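Local coordinates for nisin immunity protein (Lactococcus lactis subsp. lactis, PDB 5XHB) that helps protect the nisin-producing bacterium against nisin supplied from outside, acting as a lipoprotein of the cell membrane, at residues Y27-K32 and Y92-E97; L70-I75 and M85-R90; N127-I132 and R162-V167; D143-D148 and D218-T223; Q155-E160 and Y196-S201. One frame throughout, in Å; residues are numbered along the deposited sequence.

Contact 1: residues Y27-K32 and Y92-E97; sequences YFVTDK and YKILPE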
# COMPACT_ATOMS: atom_id res chain seq x y z
N TYR A 27 1.77 14.84 5.65
CA TYR A 27 2.80 13.92 5.18
C TYR A 27 2.47 12.49 5.55
O TYR A 27 1.68 12.25 6.46
CB TYR A 27 4.16 14.25 5.80
CG TYR A 27 4.72 15.61 5.49
CD1 TYR A 27 5.56 15.80 4.39
CD2 TYR A 27 4.46 16.69 6.32
CE1 TYR A 27 6.10 17.03 4.11
CE2 TYR A 27 5.00 17.94 6.05
CZ TYR A 27 5.81 18.10 4.95
OH TYR A 27 6.34 19.34 4.68
N PHE A 28 3.15 11.53 4.92
CA PHE A 28 3.16 10.19 5.49
C PHE A 28 4.57 9.60 5.54
O PHE A 28 5.45 9.99 4.79
CB PHE A 28 2.21 9.24 4.73
CG PHE A 28 2.64 8.88 3.31
CD1 PHE A 28 2.57 9.80 2.28
CD2 PHE A 28 3.06 7.58 3.02
CE1 PHE A 28 2.93 9.44 0.97
CE2 PHE A 28 3.42 7.21 1.73
CZ PHE A 28 3.35 8.13 0.70
N VAL A 29 4.78 8.69 6.49
CA VAL A 29 6.04 7.94 6.52
C VAL A 29 5.99 6.84 5.47
O VAL A 29 5.08 6.00 5.47
CB VAL A 29 6.29 7.30 7.90
CG1 VAL A 29 7.73 6.77 7.98
CG2 VAL A 29 6.03 8.31 9.02
N THR A 30 6.97 6.84 4.58
CA THR A 30 7.05 5.86 3.51
C THR A 30 7.84 4.63 3.94
O THR A 30 8.45 4.61 5.01
CB THR A 30 7.75 6.40 2.27
OG1 THR A 30 9.15 6.54 2.57
CG2 THR A 30 7.19 7.77 1.87
N ASP A 31 7.87 3.63 3.06
CA ASP A 31 8.66 2.42 3.28
C ASP A 31 10.05 2.54 2.65
O ASP A 31 10.78 1.55 2.54
CB ASP A 31 7.93 1.20 2.72
CG ASP A 31 8.42 -0.11 3.34
OD1 ASP A 31 8.65 -0.14 4.56
OD2 ASP A 31 8.57 -1.11 2.60
N LYS A 32 10.40 3.75 2.20
CA LYS A 32 11.72 4.02 1.62
C LYS A 32 12.76 4.28 2.71
O LYS A 32 12.79 5.36 3.28
CB LYS A 32 11.66 5.23 0.68
CG LYS A 32 10.72 5.05 -0.49
CD LYS A 32 11.37 4.22 -1.62
CE LYS A 32 10.39 4.07 -2.80
NZ LYS A 32 11.00 3.58 -4.08
N TYR A 92 13.35 6.66 7.66
CA TYR A 92 12.47 6.42 6.52
C TYR A 92 12.03 7.75 5.94
O TYR A 92 11.68 8.67 6.68
CB TYR A 92 11.27 5.57 6.93
CG TYR A 92 11.61 4.11 7.10
CD1 TYR A 92 12.02 3.62 8.33
CD2 TYR A 92 11.53 3.23 6.03
CE1 TYR A 92 12.35 2.28 8.49
CE2 TYR A 92 11.84 1.89 6.18
CZ TYR A 92 12.26 1.43 7.41
OH TYR A 92 12.58 0.10 7.56
N LYS A 93 12.07 7.84 4.61
CA LYS A 93 11.66 9.05 3.91
C LYS A 93 10.22 9.38 4.23
O LYS A 93 9.40 8.48 4.39
CB LYS A 93 11.84 8.88 2.39
CG LYS A 93 11.60 10.15 1.56
CD LYS A 93 11.72 9.86 0.03
CE LYS A 93 13.13 9.48 -0.39
NZ LYS A 93 13.23 9.06 -1.84
N ILE A 94 9.92 10.67 4.35
CA ILE A 94 8.53 11.11 4.46
C ILE A 94 8.18 11.85 3.17
O ILE A 94 9.06 12.45 2.54
CB ILE A 94 8.27 12.02 5.69
CG1 ILE A 94 9.11 13.30 5.62
CG2 ILE A 94 8.48 11.24 7.01
CD1 ILE A 94 8.65 14.39 6.58
N LEU A 95 6.92 11.79 2.78
CA LEU A 95 6.45 12.42 1.55
C LEU A 95 5.12 13.11 1.81
O LEU A 95 4.39 12.72 2.71
CB LEU A 95 6.28 11.38 0.43
CG LEU A 95 7.53 10.80 -0.25
CD1 LEU A 95 7.16 9.71 -1.26
CD2 LEU A 95 8.37 11.90 -0.93
N PRO A 96 4.80 14.14 1.02
CA PRO A 96 3.46 14.75 1.11
C PRO A 96 2.39 13.71 0.80
O PRO A 96 2.65 12.76 0.05
CB PRO A 96 3.47 15.85 0.03
CG PRO A 96 4.91 15.99 -0.40
CD PRO A 96 5.63 14.73 -0.05
N GLU A 97 1.20 13.88 1.35
CA GLU A 97 0.09 12.95 1.12
C GLU A 97 -0.35 12.93 -0.34
O GLU A 97 -0.99 11.98 -0.78
CB GLU A 97 -1.10 13.31 2.01
CG GLU A 97 -0.87 13.02 3.50
CD GLU A 97 -0.93 11.54 3.85
OE1 GLU A 97 -0.94 10.71 2.92
OE2 GLU A 97 -0.99 11.21 5.06
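Phe28 and Leu95 lie side by side on one face of an antiparallel strand pair, in which strands 25-33 and 90-96 are neighbours in the N-terminal sheet. The Phe28 ring runs alongside Leu95, with CE1 3.9 Å from Leu95 CB and the carbonyl oxygen of Pro96 at its edge, in the ring plane; an aromatic suits this place because its hydrogen-bearing rim tolerates a carbonyl. Holding CG between the backbone N and the carbonyl carbon (chi1 69°) brings the ring there. On the face of Val29 and Ile94, Val29 CG1 meets Tyr92 CB at 3.9 Å, the side chains at about a right angle. Ile94 CD1 lies over one face of the Tyr27 ring, 4.0 Å from Tyr27 CD1. Phe28 and Leu95 exchange two backbone hydrogen bonds. Near Asp31, Thr30 makes an ST turn, its OG1 accepting from Lys32 N at 3.1 Å. The same hydroxyl donates to Lys93 O at 2.7 Å from above the carbonyl plane, while Thr30 N reaches that oxygen nearly end-on.

Contact 2: residues L70-I75 and M85-R90; sequences LVLNNI and MGINDR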
# COMPACT_ATOMS: atom_id res chain seq x y z
N LEU A 70 6.98 1.00 18.14
CA LEU A 70 7.69 1.94 17.28
C LEU A 70 8.07 3.19 18.05
O LEU A 70 7.23 3.83 18.68
CB LEU A 70 6.84 2.33 16.08
CG LEU A 70 6.35 1.22 15.16
CD1 LEU A 70 5.50 1.85 14.07
CD2 LEU A 70 7.51 0.43 14.58
N VAL A 71 9.35 3.53 17.99
CA VAL A 71 9.77 4.82 18.50
C VAL A 71 10.02 5.77 17.32
O VAL A 71 10.95 5.56 16.53
CB VAL A 71 11.03 4.69 19.37
CG1 VAL A 71 11.62 6.06 19.67
CG2 VAL A 71 10.68 3.96 20.65
N LEU A 72 9.17 6.80 17.21
CA LEU A 72 9.28 7.82 16.18
C LEU A 72 10.07 8.99 16.73
O LEU A 72 9.68 9.59 17.73
CB LEU A 72 7.89 8.29 15.72
CG LEU A 72 6.81 7.21 15.61
CD1 LEU A 72 5.48 7.82 15.21
CD2 LEU A 72 7.24 6.19 14.60
N ASN A 73 11.17 9.32 16.08
CA ASN A 73 12.12 10.23 16.70
C ASN A 73 12.81 11.15 15.70
O ASN A 73 13.72 10.73 14.99
CB ASN A 73 13.17 9.41 17.45
CG ASN A 73 14.01 10.25 18.39
OD1 ASN A 73 13.63 11.36 18.79
ND2 ASN A 73 15.17 9.71 18.76
N ASN A 74 12.34 12.40 15.68
CA ASN A 74 12.91 13.50 14.90
C ASN A 74 12.68 13.40 13.41
O ASN A 74 12.53 12.31 12.86
CB ASN A 74 14.41 13.62 15.15
CG ASN A 74 14.72 13.73 16.62
OD1 ASN A 74 13.92 14.25 17.40
ND2 ASN A 74 15.88 13.23 17.02
N ILE A 75 12.66 14.56 12.77
CA ILE A 75 12.67 14.67 11.31
C ILE A 75 14.02 15.23 10.90
O ILE A 75 14.49 16.21 11.50
CB ILE A 75 11.53 15.57 10.79
CG1 ILE A 75 10.18 14.94 11.10
CG2 ILE A 75 11.67 15.82 9.27
CD1 ILE A 75 9.00 15.64 10.49
N MSE A 85 12.36 10.44 8.73
CA MSE A 85 11.99 10.35 10.13
C MSE A 85 12.71 9.18 10.77
O MSE A 85 12.83 8.12 10.17
CB MSE A 85 10.49 10.19 10.28
CG MSE A 85 10.06 10.12 11.74
SE MSE A 85 8.13 10.05 11.91
CE MSE A 85 7.71 11.85 11.23
N GLY A 86 13.19 9.38 11.99
CA GLY A 86 13.77 8.27 12.73
C GLY A 86 12.68 7.32 13.18
O GLY A 86 11.73 7.73 13.85
N ILE A 87 12.80 6.05 12.77
CA ILE A 87 11.88 5.02 13.19
C ILE A 87 12.68 3.87 13.79
O ILE A 87 13.38 3.16 13.07
CB ILE A 87 11.02 4.44 12.05
CG1 ILE A 87 10.44 5.55 11.15
CG2 ILE A 87 9.90 3.57 12.64
CD1 ILE A 87 9.45 6.44 11.83
N ASN A 88 12.56 3.69 15.10
CA ASN A 88 13.40 2.74 15.82
C ASN A 88 14.85 2.99 15.46
O ASN A 88 15.32 4.11 15.66
CB ASN A 88 12.96 1.30 15.53
CG ASN A 88 11.66 0.96 16.24
OD1 ASN A 88 11.04 1.85 16.82
ND2 ASN A 88 11.25 -0.31 16.21
N ASP A 89 15.55 2.00 14.92
CA ASP A 89 16.97 2.16 14.62
C ASP A 89 17.24 2.55 13.17
O ASP A 89 18.38 2.49 12.72
CB ASP A 89 17.73 0.87 14.94
CG ASP A 89 17.26 -0.31 14.11
OD1 ASP A 89 16.05 -0.35 13.76
OD2 ASP A 89 18.08 -1.20 13.79
N ARG A 90 16.20 2.95 12.43
CA ARG A 90 16.36 3.29 11.02
C ARG A 90 15.84 4.69 10.72
O ARG A 90 15.38 5.39 11.61
CB ARG A 90 15.64 2.28 10.15
CG ARG A 90 16.24 0.88 10.20
CD ARG A 90 15.15 -0.16 10.03
NE ARG A 90 15.68 -1.49 9.81
CZ ARG A 90 15.06 -2.42 9.09
NH1 ARG A 90 13.88 -2.16 8.53
NH2 ARG A 90 15.61 -3.62 8.93
O HOH W 1 13.80 6.16 16.60
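Leu70 passes its CA within 3.4 Å of Asn88 OD1 and crosses the asparagine side chain at about a right angle. At Val71 the backbone is held twice: its N donates to Asn88 OD1 at 2.7 Å, nearly straight (175°), and its O accepts from Asn88 N. Asparagine suits this place: its side-chain carbonyl stands in for a main-chain acceptor, and it tolerates positive phi where the chain turns back through a type II' turn, Ile87 to Arg90, into the next strand. A water donates to both Val71 O and Asn88 O. Leu72 runs beside Ile87 on the apolar face, CD2 to CD1 3.6 Å. Asn73 N donates to Gly86 O at 2.8 Å; Gly86 N bonds Asn74 O at 3.1 Å, and the bare Gly86 CA lets Asn73 O come close. Ile75 ends with CG1 4.0 Å from CE of Met85, a selenomethionine bent at chi3 (-66°). Amides thus join the backbones of this hairpin, while branched aliphatics and a selenoether supply one greasy face.

Contact 3: residues N127-I132 and R162-V167; sequences NDSRKI and RVFDSV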
# COMPACT_ATOMS: atom_id res chain seq x y z
N ASN A 127 -9.39 -18.56 -5.37
CA ASN A 127 -10.76 -19.07 -5.27
C ASN A 127 -11.76 -18.31 -6.13
O ASN A 127 -12.74 -18.89 -6.59
CB ASN A 127 -11.20 -19.05 -3.81
CG ASN A 127 -10.30 -19.89 -2.93
OD1 ASN A 127 -9.75 -19.41 -1.95
ND2 ASN A 127 -10.14 -21.16 -3.29
N ASP A 128 -11.51 -17.02 -6.34
CA ASP A 128 -12.40 -16.19 -7.15
C ASP A 128 -11.54 -15.33 -8.07
O ASP A 128 -10.84 -14.43 -7.61
CB ASP A 128 -13.29 -15.32 -6.25
CG ASP A 128 -14.32 -14.52 -7.03
OD1 ASP A 128 -14.26 -14.46 -8.27
OD2 ASP A 128 -15.19 -13.90 -6.39
N SER A 129 -11.60 -15.59 -9.37
CA SER A 129 -10.75 -14.89 -10.32
C SER A 129 -11.09 -13.41 -10.46
O SER A 129 -10.33 -12.65 -11.06
CB SER A 129 -10.85 -15.56 -11.70
OG SER A 129 -10.35 -16.88 -11.63
N ARG A 130 -12.22 -12.99 -9.92
CA ARG A 130 -12.62 -11.59 -10.01
C ARG A 130 -12.06 -10.80 -8.84
O ARG A 130 -12.40 -9.64 -8.64
CB ARG A 130 -14.14 -11.45 -10.07
CG ARG A 130 -14.78 -12.24 -11.23
CD ARG A 130 -16.23 -12.63 -10.93
NE ARG A 130 -16.36 -13.33 -9.64
CZ ARG A 130 -17.51 -13.69 -9.10
NH1 ARG A 130 -18.65 -13.45 -9.73
NH2 ARG A 130 -17.53 -14.31 -7.92
N LYS A 131 -11.19 -11.44 -8.07
CA LYS A 131 -10.59 -10.81 -6.90
C LYS A 131 -9.08 -10.88 -6.92
O LYS A 131 -8.49 -11.79 -7.51
CB LYS A 131 -11.12 -11.47 -5.61
CG LYS A 131 -12.58 -11.12 -5.32
CD LYS A 131 -13.08 -11.79 -4.04
CE LYS A 131 -14.52 -11.35 -3.74
NZ LYS A 131 -15.05 -11.98 -2.48
N ILE A 132 -8.45 -9.91 -6.26
CA ILE A 132 -7.01 -9.85 -6.16
C ILE A 132 -6.61 -9.77 -4.70
O ILE A 132 -7.23 -9.04 -3.92
CB ILE A 132 -6.45 -8.64 -6.93
CG1 ILE A 132 -6.58 -8.91 -8.43
CG2 ILE A 132 -4.99 -8.39 -6.57
CD1 ILE A 132 -6.02 -7.84 -9.27
N ARG A 162 -7.28 -15.93 -16.89
CA ARG A 162 -8.19 -16.82 -16.17
C ARG A 162 -9.42 -17.02 -17.03
O ARG A 162 -9.97 -16.07 -17.57
CB ARG A 162 -8.59 -16.27 -14.78
CG ARG A 162 -7.46 -16.11 -13.77
CD ARG A 162 -6.90 -17.48 -13.33
NE ARG A 162 -5.84 -17.34 -12.33
CZ ARG A 162 -4.56 -17.13 -12.62
NH1 ARG A 162 -4.17 -17.02 -13.89
NH2 ARG A 162 -3.67 -17.03 -11.65
N VAL A 163 -9.84 -18.27 -17.14
CA VAL A 163 -11.12 -18.61 -17.71
C VAL A 163 -11.93 -19.16 -16.55
O VAL A 163 -11.49 -20.11 -15.88
CB VAL A 163 -11.00 -19.67 -18.82
CG1 VAL A 163 -12.38 -20.12 -19.29
CG2 VAL A 163 -10.16 -19.14 -19.98
N PHE A 164 -13.09 -18.57 -16.28
CA PHE A 164 -13.77 -18.91 -15.04
C PHE A 164 -15.26 -18.96 -15.24
O PHE A 164 -15.78 -18.43 -16.21
CB PHE A 164 -13.42 -17.92 -13.91
CG PHE A 164 -13.63 -16.46 -14.26
CD1 PHE A 164 -14.87 -15.87 -14.08
CD2 PHE A 164 -12.58 -15.69 -14.74
CE1 PHE A 164 -15.07 -14.51 -14.39
CE2 PHE A 164 -12.77 -14.34 -15.07
CZ PHE A 164 -14.02 -13.75 -14.89
N ASP A 165 -15.94 -19.66 -14.33
CA ASP A 165 -17.39 -19.68 -14.32
C ASP A 165 -17.91 -18.27 -14.18
O ASP A 165 -17.55 -17.58 -13.23
CB ASP A 165 -17.91 -20.56 -13.18
CG ASP A 165 -19.40 -20.79 -13.26
OD1 ASP A 165 -20.16 -19.80 -13.12
OD2 ASP A 165 -19.80 -21.95 -13.47
N SER A 166 -18.76 -17.84 -15.10
CA SER A 166 -19.22 -16.45 -15.11
C SER A 166 -19.96 -16.03 -13.85
O SER A 166 -19.92 -14.87 -13.46
CB SER A 166 -20.12 -16.21 -16.32
OG SER A 166 -19.42 -16.46 -17.52
N VAL A 167 -20.62 -16.98 -13.20
CA VAL A 167 -21.40 -16.67 -12.01
C VAL A 167 -20.59 -16.81 -10.72
O VAL A 167 -20.63 -15.93 -9.87
CB VAL A 167 -22.66 -17.56 -11.91
CG1 VAL A 167 -23.39 -17.33 -10.58
CG2 VAL A 167 -23.58 -17.29 -13.09
O HOH W 2 -8.04 -17.45 -10.07
O HOH W 3 -20.54 -15.33 -7.10
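Arg130 reaches from a type I beta turn, Asp128 to Lys131, across to the end of strand 151-165 in the Spa1 C-terminal domain. Beyond CB, its CG lies 3.9 Å from Phe164 CE1, and CD follows along the same ring, so the aliphatic half of the arginine packs against the aromatic ring. A bend at chi3 (-53°) then carries the guanidinium past the ring, their planes 50° apart. NE donates to Asp128 OD1 at 2.8 Å on its syn lone pair, and NH2 to Asp128 OD2, a side-on salt bridge. Asp128 OD1 also accepts from Arg130 N, an Asx turn. NH1 makes a weak bond to Val167 O, and a water links NH2 to the same oxygen. Ser129, small enough to sit close, brings CB to 3.5 Å from Phe164 CD2, while Trp194 meets that ring edge-to-face. A second water joins the serine to Arg162, whose NH1 is salt-bridged to Glu160: it lies 2.8 Å from Ser129 OG and 3.2 Å from Arg162 NE.

Contact 4: residues D143-D148 and D218-T223; sequences DTTVSD and DFKLAT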
# COMPACT_ATOMS: atom_id res chain seq x y z
N ASP A 143 -16.63 -3.43 -12.42
CA ASP A 143 -16.82 -3.07 -13.82
C ASP A 143 -16.80 -1.54 -13.99
O ASP A 143 -17.38 -1.01 -14.92
CB ASP A 143 -18.14 -3.65 -14.35
CG ASP A 143 -18.17 -3.70 -15.88
OD1 ASP A 143 -17.09 -3.74 -16.51
OD2 ASP A 143 -19.28 -3.71 -16.47
N THR A 144 -16.11 -0.86 -13.07
CA THR A 144 -15.92 0.59 -13.16
C THR A 144 -14.57 0.92 -13.76
O THR A 144 -13.55 0.43 -13.29
CB THR A 144 -16.02 1.24 -11.77
OG1 THR A 144 -17.33 1.04 -11.24
CG2 THR A 144 -15.70 2.74 -11.85
N THR A 145 -14.59 1.74 -14.81
CA THR A 145 -13.37 2.15 -15.51
C THR A 145 -12.59 3.15 -14.69
O THR A 145 -13.17 3.98 -14.00
CB THR A 145 -13.69 2.78 -16.89
OG1 THR A 145 -14.56 1.93 -17.63
CG2 THR A 145 -12.41 2.99 -17.70
N VAL A 146 -11.27 3.04 -14.74
CA VAL A 146 -10.37 4.03 -14.17
C VAL A 146 -9.83 4.88 -15.31
O VAL A 146 -9.12 4.36 -16.16
CB VAL A 146 -9.18 3.38 -13.42
CG1 VAL A 146 -8.26 4.46 -12.82
CG2 VAL A 146 -9.70 2.47 -12.34
N SER A 147 -10.18 6.16 -15.34
CA SER A 147 -9.80 7.03 -16.46
C SER A 147 -8.30 7.30 -16.47
O SER A 147 -7.64 7.13 -15.47
CB SER A 147 -10.53 8.37 -16.38
OG SER A 147 -9.93 9.18 -15.38
N ASP A 148 -7.77 7.77 -17.60
CA ASP A 148 -6.34 8.02 -17.69
C ASP A 148 -5.88 9.08 -16.70
O ASP A 148 -4.75 9.05 -16.25
CB ASP A 148 -5.94 8.43 -19.11
CG ASP A 148 -6.14 7.31 -20.12
OD1 ASP A 148 -6.37 6.16 -19.71
OD2 ASP A 148 -6.06 7.58 -21.34
N ASP A 218 -9.26 -2.49 -20.80
CA ASP A 218 -9.26 -1.26 -20.01
C ASP A 218 -9.04 -1.46 -18.54
O ASP A 218 -9.17 -2.57 -18.00
CB ASP A 218 -10.55 -0.44 -20.23
CG ASP A 218 -11.72 -0.98 -19.49
OD1 ASP A 218 -11.90 -2.22 -19.54
OD2 ASP A 218 -12.46 -0.16 -18.86
N PHE A 219 -8.67 -0.36 -17.89
CA PHE A 219 -8.34 -0.40 -16.48
C PHE A 219 -9.61 -0.36 -15.65
O PHE A 219 -10.46 0.51 -15.84
CB PHE A 219 -7.42 0.75 -16.13
CG PHE A 219 -5.99 0.50 -16.52
CD1 PHE A 219 -5.16 -0.26 -15.70
CD2 PHE A 219 -5.48 1.01 -17.71
CE1 PHE A 219 -3.84 -0.49 -16.06
CE2 PHE A 219 -4.16 0.77 -18.07
CZ PHE A 219 -3.35 0.01 -17.25
N LYS A 220 -9.73 -1.33 -14.74
CA LYS A 220 -10.89 -1.42 -13.84
C LYS A 220 -10.51 -1.11 -12.40
O LYS A 220 -9.41 -1.43 -11.96
CB LYS A 220 -11.50 -2.82 -13.90
CG LYS A 220 -11.95 -3.25 -15.29
CD LYS A 220 -13.01 -2.30 -15.85
CE LYS A 220 -13.76 -2.96 -17.04
NZ LYS A 220 -14.45 -1.97 -17.92
N LEU A 221 -11.45 -0.54 -11.65
CA LEU A 221 -11.25 -0.20 -10.25
C LEU A 221 -11.36 -1.42 -9.36
O LEU A 221 -12.36 -2.15 -9.41
CB LEU A 221 -12.27 0.86 -9.84
CG LEU A 221 -12.43 1.08 -8.33
CD1 LEU A 221 -11.15 1.64 -7.77
CD2 LEU A 221 -13.62 2.00 -8.04
N ALA A 222 -10.34 -1.64 -8.53
CA ALA A 222 -10.33 -2.70 -7.54
C ALA A 222 -10.39 -2.09 -6.15
O ALA A 222 -9.57 -1.23 -5.82
CB ALA A 222 -9.08 -3.57 -7.67
N THR A 223 -11.34 -2.54 -5.33
CA THR A 223 -11.49 -1.98 -3.99
C THR A 223 -11.56 -3.06 -2.91
O THR A 223 -11.96 -4.18 -3.19
CB THR A 223 -12.73 -1.09 -3.89
OG1 THR A 223 -13.88 -1.84 -4.28
CG2 THR A 223 -12.60 0.11 -4.81
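Thr144 O accepts from Leu221 N at 2.8 Å, nearly in line with its C=O bond, and Val146 N donates to Phe219 O at 2.9 Å from above the carbonyl plane. These two bonds flank Thr145 and Lys220, an antiparallel non-hydrogen-bonded pair. Beside them Val146 directs its side chain at the partner strand, CG2 3.9 Å from Leu221 CB; a compact branched residue fills this buried place, touching Ala212 too. On the exposed side the contact is ionic. The Lys220 chain bends at chi2 (-60°), bringing NZ to the syn lone pair of Asp218 OD2, two residues earlier, at 2.8 Å. The same ammonium forms a longer salt bridge with Asp143 OD1, at 3.5 Å, probably easing repulsion between the two carboxylates. Long and flexible, lysine can span both. Farther out, Ser142 OG is hydrogen-bonded to Thr144 N and Leu221 O, before the corner at Asp143. Such is the end of an antiparallel pairing of two inner sheet strands, where strand 137-145 turns away.

Contact 5: residues Q155-E160 and Y196-S201; sequences QDVLAE and YGEIHS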
# COMPACT_ATOMS: atom_id res chain seq x y z
N GLN A 155 2.70 -0.27 -10.93
CA GLN A 155 3.16 -1.10 -9.81
C GLN A 155 3.70 -2.46 -10.25
O GLN A 155 4.72 -2.91 -9.73
CB GLN A 155 2.03 -1.32 -8.80
CG GLN A 155 1.55 -0.02 -8.14
CD GLN A 155 2.61 0.62 -7.26
OE1 GLN A 155 3.52 -0.05 -6.77
NE2 GLN A 155 2.50 1.92 -7.05
N ASP A 156 3.02 -3.11 -11.19
CA ASP A 156 3.43 -4.45 -11.61
C ASP A 156 2.66 -4.82 -12.86
O ASP A 156 1.76 -4.10 -13.29
CB ASP A 156 3.17 -5.49 -10.50
CG ASP A 156 3.99 -6.78 -10.68
OD1 ASP A 156 4.84 -6.88 -11.58
OD2 ASP A 156 3.76 -7.70 -9.87
N VAL A 157 3.02 -5.95 -13.46
CA VAL A 157 2.20 -6.48 -14.53
C VAL A 157 1.91 -7.94 -14.18
O VAL A 157 2.79 -8.67 -13.71
CB VAL A 157 2.88 -6.32 -15.90
CG1 VAL A 157 4.22 -7.03 -15.93
CG2 VAL A 157 1.95 -6.76 -17.04
N LEU A 158 0.65 -8.32 -14.35
CA LEU A 158 0.24 -9.69 -14.09
C LEU A 158 0.54 -10.55 -15.33
O LEU A 158 1.24 -11.56 -15.23
CB LEU A 158 -1.25 -9.74 -13.73
CG LEU A 158 -1.57 -9.15 -12.35
CD1 LEU A 158 -3.08 -8.97 -12.13
CD2 LEU A 158 -1.00 -10.04 -11.26
N ALA A 159 0.04 -10.11 -16.49
CA ALA A 159 0.16 -10.87 -17.73
C ALA A 159 -0.30 -12.32 -17.52
O ALA A 159 0.44 -13.28 -17.74
CB ALA A 159 1.60 -10.82 -18.27
N GLU A 160 -1.54 -12.44 -17.06
CA GLU A 160 -2.13 -13.72 -16.71
C GLU A 160 -3.43 -13.86 -17.43
O GLU A 160 -3.97 -12.88 -17.93
CB GLU A 160 -2.38 -13.85 -15.20
CG GLU A 160 -1.13 -14.00 -14.37
CD GLU A 160 -0.62 -15.41 -14.41
OE1 GLU A 160 -1.45 -16.34 -14.54
OE2 GLU A 160 0.61 -15.60 -14.31
N TYR A 196 -5.33 -10.38 -17.76
CA TYR A 196 -4.94 -9.40 -16.74
C TYR A 196 -3.63 -8.75 -17.11
O TYR A 196 -2.61 -9.44 -17.30
CB TYR A 196 -4.79 -10.05 -15.37
CG TYR A 196 -5.98 -10.84 -14.87
CD1 TYR A 196 -6.35 -12.04 -15.47
CD2 TYR A 196 -6.68 -10.43 -13.74
CE1 TYR A 196 -7.43 -12.79 -14.99
CE2 TYR A 196 -7.77 -11.18 -13.26
CZ TYR A 196 -8.12 -12.36 -13.89
OH TYR A 196 -9.18 -13.11 -13.43
N GLY A 197 -3.63 -7.42 -17.19
CA GLY A 197 -2.44 -6.70 -17.59
C GLY A 197 -1.73 -6.01 -16.43
O GLY A 197 -1.39 -6.65 -15.43
N GLU A 198 -1.52 -4.71 -16.56
CA GLU A 198 -0.76 -3.96 -15.56
C GLU A 198 -1.60 -3.63 -14.34
O GLU A 198 -2.83 -3.60 -14.41
CB GLU A 198 -0.23 -2.66 -16.17
CG GLU A 198 0.71 -2.89 -17.32
CD GLU A 198 1.26 -1.60 -17.89
OE1 GLU A 198 0.78 -0.50 -17.54
OE2 GLU A 198 2.19 -1.70 -18.71
N ILE A 199 -0.92 -3.38 -13.23
CA ILE A 199 -1.56 -2.81 -12.05
C ILE A 199 -0.96 -1.43 -11.80
O ILE A 199 0.26 -1.26 -11.87
CB ILE A 199 -1.40 -3.72 -10.80
CG1 ILE A 199 -2.28 -4.96 -10.98
CG2 ILE A 199 -1.84 -2.97 -9.54
CD1 ILE A 199 -1.99 -6.05 -10.04
N HIS A 200 -1.82 -0.44 -11.59
CA HIS A 200 -1.39 0.92 -11.28
C HIS A 200 -2.06 1.39 -10.02
O HIS A 200 -3.19 1.01 -9.72
CB HIS A 200 -1.76 1.90 -12.40
CG HIS A 200 -0.96 1.73 -13.65
ND1 HIS A 200 -0.05 2.67 -14.08
CD2 HIS A 200 -0.96 0.75 -14.58
CE1 HIS A 200 0.48 2.28 -15.23
NE2 HIS A 200 -0.06 1.12 -15.55
N SER A 201 -1.36 2.26 -9.30
CA SER A 201 -1.99 3.06 -8.26
C SER A 201 -3.09 3.94 -8.85
O SER A 201 -3.09 4.21 -10.05
CB SER A 201 -0.94 3.96 -7.58
OG SER A 201 0.15 3.18 -7.14
O HOH W 4 -2.93 -11.21 -20.03
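Two beta bulges interrupt the antiparallel pairing of strands 151-165 and 191-202, the first where Gln155 and Asp156 both face Ile199. In this classic bulge Gln155 N donates to Ile199 O at 2.8 Å, Asp156 N adds a weak bond to the same oxygen, and Ile199 N returns a nearly straight one (173°) to Asp156 O. The Gln155 side chain, bent at chi2 (-66°), turns its amide so that NE2 donates to Ser201 OG at 2.7 Å, tilted somewhat from the amide plane. Glutamine has the reach for this, and the small serine hydroxyl is also hydrogen-bonded to Gly101 O. Strand 151-165 is one of the two outermost strands of the C-terminal sheet within this chain, and the second irregularity along it is a G1 bulge in which Ala159 and Glu160 both face Tyr196. Ala159 takes positive phi and psi there, a conformation commonest for glycine and less usual for alanine. Between the bulges Leu158 crosses both Tyr196 and Ile199 obliquely, its CD1 3.8 Å from Tyr196 CB and also 3.8 Å from Ile199 CD1, so that one methyl touches both. The edge of the Tyr196 ring takes Glu160 O in its plane, 3.5 Å from CD1, and the phenol hydroxyl reaches Ser129 O. On the other face His200 NE2 donates in its ring plane to Glu198 OE1 at 2.7 Å.

Overall arrangement
From the N terminus, the chain lays down 27-32 and returns at 92-97 to close contact 1. Nested within that loop is contact 2, closed by a hairpin in the same sheet; Tyr92 and Met85 join the two through neighbouring strands. Only after contact 1 has closed do contacts 3, 4 and 5 open, all in the second sheet. Contact 3 crosses both others along the chain, tying the turn before strand 131-134 to strand 151-165, whereas contact 5 is nested inside the long loop closed by contact 4. Contacts 3 and 5 touch through Tyr196, and Phe219 packs on His200 between contacts 4 and 5. Contacts 1 and 5 stay about 9 Å apart at their nearest atoms.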